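Local atomic coordinates of periplasmic oligopeptide-binding protein (Burkholderia pseudomallei, PDB entry 3ZS6), a protein that probably binds oligopeptides in the periplasm and delivers them to an ABC transport system for uptake. Residues D219-L223 and Y235-A239. Sequence-based numbering, arbitrary orientation.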
loop_
_atom_site.group_PDB
_atom_site.type_symbol
_atom_site.label_atom_id
_atom_site.label_comp_id
_atom_site.label_asym_id
_atom_site.label_seq_id
_atom_site.Cartn_x
_atom_site.Cartn_y
_atom_site.Cartn_z
ATOM N N ASP A 219 -4.386 -18.933 -0.922
ATOM C CA ASP A 219 -5.222 -18.609 -2.080
ATOM C C ASP A 219 -6.037 -19.808 -2.579
ATOM O O ASP A 219 -7.143 -19.645 -3.097
ATOM C CB ASP A 219 -4.374 -18.021 -3.209
ATOM C CG ASP A 219 -3.760 -16.675 -2.838
ATOM O OD1 ASP A 219 -4.517 -15.763 -2.445
ATOM O OD2 ASP A 219 -2.520 -16.531 -2.932
ATOM N N GLU A 220 -5.494 -21.010 -2.420
ATOM C CA GLU A 220 -6.212 -22.214 -2.828
ATOM C C GLU A 220 -7.454 -22.447 -1.980
ATOM O O GLU A 220 -8.516 -22.789 -2.502
ATOM C CB GLU A 220 -5.301 -23.445 -2.799
ATOM C CG GLU A 220 -4.698 -23.793 -4.155
ATOM C CD GLU A 220 -5.734 -24.302 -5.151
ATOM O OE1 GLU A 220 -6.874 -24.606 -4.733
ATOM O OE2 GLU A 220 -5.404 -24.400 -6.353
ATOM N N THR A 221 -7.315 -22.262 -0.673
ATOM C CA THR A 221 -8.441 -22.359 0.244
ATOM C C THR A 221 -9.478 -21.287 -0.094
ATOM O O THR A 221 -10.685 -21.545 -0.077
ATOM C CB THR A 221 -7.984 -22.172 1.707
ATOM O OG1 THR A 221 -7.183 -23.293 2.108
ATOM C CG2 THR A 221 -9.182 -22.042 2.638
ATOM N N ALA A 222 -9.000 -20.083 -0.408
ATOM C CA ALA A 222 -9.886 -18.997 -0.839
ATOM C C ALA A 222 -10.674 -19.402 -2.082
ATOM O O ALA A 222 -11.871 -19.121 -2.194
ATOM C CB ALA A 222 -9.083 -17.727 -1.118
ATOM N N LEU A 223 -9.991 -20.069 -3.010
ATOM C CA LEU A 223 -10.611 -20.516 -4.260
ATOM C C LEU A 223 -11.716 -21.536 -3.991
ATOM O O LEU A 223 -12.800 -21.460 -4.568
ATOM C CB LEU A 223 -9.548 -21.107 -5.195
ATOM C CG LEU A 223 -9.990 -21.649 -6.558
ATOM C CD1 LEU A 223 -10.720 -20.579 -7.346
ATOM C CD2 LEU A 223 -8.789 -22.174 -7.345
ATOM N N TYR A 235 -9.213 -12.103 -2.884
ATOM C CA TYR A 235 -8.098 -11.169 -2.889
ATOM C C TYR A 235 -7.338 -11.248 -4.217
ATOM O O TYR A 235 -7.084 -10.230 -4.870
ATOM C CB TYR A 235 -7.164 -11.471 -1.722
ATOM C CG TYR A 235 -5.848 -10.737 -1.804
ATOM C CD1 TYR A 235 -5.799 -9.350 -1.700
ATOM C CD2 TYR A 235 -4.653 -11.430 -1.980
ATOM C CE1 TYR A 235 -4.596 -8.667 -1.776
ATOM C CE2 TYR A 235 -3.441 -10.758 -2.047
ATOM C CZ TYR A 235 -3.419 -9.380 -1.944
ATOM O OH TYR A 235 -2.219 -8.715 -2.019
ATOM N N SER A 236 -7.001 -12.465 -4.628
ATOM C CA SER A 236 -6.264 -12.696 -5.865
ATOM C C SER A 236 -6.657 -14.050 -6.461
ATOM O O SER A 236 -7.781 -14.507 -6.291
ATOM C CB SER A 236 -4.759 -12.649 -5.585
ATOM O OG SER A 236 -4.001 -12.913 -6.748
ATOM N N ILE A 237 -5.725 -14.688 -7.159
ATOM C CA ILE A 237 -5.898 -16.083 -7.567
ATOM C C ILE A 237 -4.612 -16.853 -7.253
ATOM O O ILE A 237 -3.550 -16.249 -7.144
ATOM C CB ILE A 237 -6.199 -16.212 -9.072
ATOM C CG1 ILE A 237 -5.214 -15.376 -9.890
ATOM C CG2 ILE A 237 -7.640 -15.783 -9.376
ATOM C CD1 ILE A 237 -5.205 -15.739 -11.359
ATOM N N PRO A 238 -4.700 -18.185 -7.110
ATOM C CA PRO A 238 -3.485 -18.963 -6.818
ATOM C C PRO A 238 -2.444 -18.844 -7.924
ATOM O O PRO A 238 -2.792 -18.805 -9.102
ATOM C CB PRO A 238 -3.990 -20.411 -6.746
ATOM C CG PRO A 238 -5.476 -20.306 -6.526
ATOM C CD PRO A 238 -5.900 -19.033 -7.208
ATOM N N ALA A 239 -1.173 -18.804 -7.544
ATOM C CA ALA A 239 -0.086 -18.820 -8.517
ATOM C C ALA A 239 -0.186 -20.053 -9.411
ATOM O O ALA A 239 -0.522 -21.139 -8.939
ATOM C CB ALA A 239 1.262 -18.787 -7.806
HETATM O O HOH W 1 -7.270 -15.023 -3.205
HETATM O O HOH W 2 -7.843 -17.438 -4.845
#
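Asp219 packs on Pro238, and two waters lie between Asp219 and Ser236, where the first turn of helix 219-227 meets the extended loop that runs on to helix 242-249, a partly buried junction about 20 Å, centre to centre, from the middle of this family 5 solute-binding protein. The CA atoms of Asp219 and Pro238 lie 5.1 Å apart, and the Asp219 CB settles beside the loop backbone, 3.8 Å from the Pro238 CA. The proline ring fits against the helix turn: its CG lies 3.9 Å from the CD2 of Leu223, the two side chains crossing at about a right angle, while the bent chain of Glu220 brings OE2 to 4.1 Å from the same CG. Leu223 gets there because its CG is anti to the backbone N (chi1 179°); it also touches Phe249 of helix 242-249 and Leu480 of strand 470-480, and Ile245 touches Pro238. Water 1 accepts from the Ser236 N (2.9 Å) and can donate to the Asp219 OD1, which also lies at the edge of the Tyr235 ring, near its plane. Water 2 lies between two carbonyls, 2.9 Å from the Asp219 O, which already accepts from the Leu223 N, and 3.3 Å from the Ser236 O. Asp359 OD1 accepts a hydrogen bond from the Asp219 N. No direct hydrogen bond crosses between the segments, so the polar link beside the apolar contact around Pro238 runs through water 1 and probably water 2.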